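Local structure of putative transcriptional regulator protein (Vibrio parahaemolyticus, 3ER6) at residues A[80-85]-A[113-118]. The protein is of unknown function but probably binds specific DNA sequences as an AraC-type transcription regulator, this chain being its DJ-1/PfpI-like domain. The protein carries 1 engineered substitution. Numbering follows the deposited sequence.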
loop_
_atom_site.group_PDB
_atom_site.type_symbol
_atom_site.label_atom_id
_atom_site.label_comp_id
_atom_site.label_asym_id
_atom_site.label_seq_id
_atom_site.Cartn_x
_atom_site.Cartn_y
_atom_site.Cartn_z
ATOM N N ILE A 80 8.180 6.765 9.135
ATOM C CA ILE A 80 7.517 6.228 10.285
ATOM C C ILE A 80 6.111 5.910 9.846
ATOM O O ILE A 80 5.294 6.820 9.525
ATOM C CB ILE A 80 7.484 7.239 11.436
ATOM C CG1 ILE A 80 8.929 7.661 11.833
ATOM C CG2 ILE A 80 6.638 6.728 12.593
ATOM C CD1 ILE A 80 8.880 8.891 12.788
ATOM N N GLY A 81 5.811 4.612 9.789
ATOM C CA GLY A 81 4.441 4.202 9.372
ATOM C C GLY A 81 3.350 4.322 10.442
ATOM O O GLY A 81 3.573 4.815 11.557
ATOM N N SER A 82 2.157 3.807 10.103
ATOM C CA SER A 82 1.000 3.755 10.982
ATOM C C SER A 82 1.263 3.092 12.325
ATOM O O SER A 82 1.990 2.085 12.442
ATOM C CB SER A 82 -0.153 3.005 10.281
ATOM O OG SER A 82 -1.322 3.137 11.053
ATOM N N ILE A 83 0.650 3.662 13.361
ATOM C CA ILE A 83 0.660 2.998 14.649
ATOM C C ILE A 83 -0.698 2.428 14.978
ATOM O O ILE A 83 -0.934 1.989 16.110
ATOM C CB ILE A 83 1.235 3.917 15.817
ATOM C CG1 ILE A 83 0.406 5.219 16.013
ATOM C CG2 ILE A 83 2.715 4.259 15.575
ATOM C CD1 ILE A 83 0.783 5.982 17.390
ATOM N N GLY A 84 -1.594 2.435 13.993
ATOM C CA GLY A 84 -3.007 2.055 14.231
ATOM C C GLY A 84 -3.684 3.068 15.166
ATOM O O GLY A 84 -3.482 4.256 15.031
ATOM N N ASP A 85 -4.434 2.589 16.137
ATOM C CA ASP A 85 -5.111 3.475 17.050
ATOM C C ASP A 85 -4.140 3.959 18.097
ATOM O O ASP A 85 -3.672 3.179 18.948
ATOM C CB ASP A 85 -6.275 2.750 17.720
ATOM C CG ASP A 85 -7.048 3.643 18.705
ATOM O OD1 ASP A 85 -6.707 4.823 18.991
ATOM O OD2 ASP A 85 -8.040 3.110 19.221
ATOM N N ALA A 113 6.393 10.975 7.978
ATOM C CA ALA A 113 5.459 10.325 8.877
ATOM C C ALA A 113 4.149 10.213 8.124
ATOM O O ALA A 113 3.669 11.222 7.580
ATOM C CB ALA A 113 5.245 11.159 10.179
ATOM N N ILE A 114 3.588 8.990 8.072
ATOM C CA ILE A 114 2.390 8.701 7.290
ATOM C C ILE A 114 1.306 8.130 8.183
ATOM O O ILE A 114 1.633 7.340 9.101
ATOM C CB ILE A 114 2.765 7.719 6.064
ATOM C CG1 ILE A 114 3.258 6.359 6.545
ATOM C CG2 ILE A 114 3.917 8.346 5.216
ATOM C CD1 ILE A 114 3.529 5.361 5.372
ATOM N N ASP A 115 0.030 8.533 7.960
ATOM C CA ASP A 115 -1.066 7.996 8.705
ATOM C C ASP A 115 -0.778 8.351 10.180
ATOM O O ASP A 115 -0.206 9.421 10.453
ATOM C CB ASP A 115 -1.200 6.471 8.490
ATOM C CG ASP A 115 -2.569 5.886 9.003
ATOM O OD1 ASP A 115 -3.495 6.622 9.422
ATOM O OD2 ASP A 115 -2.719 4.666 8.966
ATOM N N THR A 116 -1.156 7.483 11.109
ATOM C CA THR A 116 -0.936 7.779 12.562
ATOM C C THR A 116 0.561 7.842 13.012
ATOM O O THR A 116 0.860 8.221 14.135
ATOM C CB THR A 116 -1.765 6.871 13.489
ATOM O OG1 THR A 116 -1.462 5.497 13.260
ATOM C CG2 THR A 116 -3.260 7.099 13.248
ATOM N N GLY A 117 1.486 7.466 12.143
ATOM C CA GLY A 117 2.926 7.831 12.332
ATOM C C GLY A 117 3.050 9.322 12.641
ATOM O O GLY A 117 4.030 9.764 13.312
ATOM N N ILE A 118 2.085 10.115 12.180
ATOM C CA ILE A 118 2.094 11.558 12.523
ATOM C C ILE A 118 2.023 11.806 14.065
ATOM O O ILE A 118 2.680 12.730 14.581
ATOM C CB ILE A 118 1.034 12.392 11.719
ATOM C CG1 ILE A 118 1.380 12.361 10.229
ATOM C CG2 ILE A 118 0.973 13.892 12.263
ATOM C CD1 ILE A 118 0.231 12.653 9.318
#
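Ala-113 pairs with Ile-80 in a parallel bridge, where strands 110-114 and 77-80 lie side by side in the central sheet. Ile-114 closes the pairing: its N donates to Ile-80 O at 3.1 Å. Ile-114 CG1 packs on Gly-81 CA at 3.7 Å. A type II' turn from Ile-114 to Gly-117 then leads into helix 117-124. Asp-115, at positive phi in this turn, probably occupies the position of the nucleophile elbow, where many DJ-1/PfpI proteins carry a cysteine. With CG anti to the backbone N (chi1 -166°), the carboxylate of Asp-115 reaches Ser-82, whose OG donates to Asp-115 OD2 at 2.9 Å from well above the carboxylate plane. OD1 of Asp-115 is hydrogen-bonded to His-135 NE2. Ser-82 OG also accepts from Gly-84 N, an ST turn that fixes the hydroxyl. Thr-116 OG1 is gripped twice: it accepts from Ile-83 N at 2.8 Å and donates to Gly-84 O at 3.0 Å, in the carbonyl plane on a lone pair. Ile-83 CG1 lies 3.3 Å from the same Thr-116 OG1. Gly-117 fits tightly against 80-85, its CA 3.2 Å from Gly-81 O; there is no room for a side chain on the side facing Ile-80 O and Gly-81 O. Ile-80 CG2 rests on Gly-117 CA at 3.9 Å.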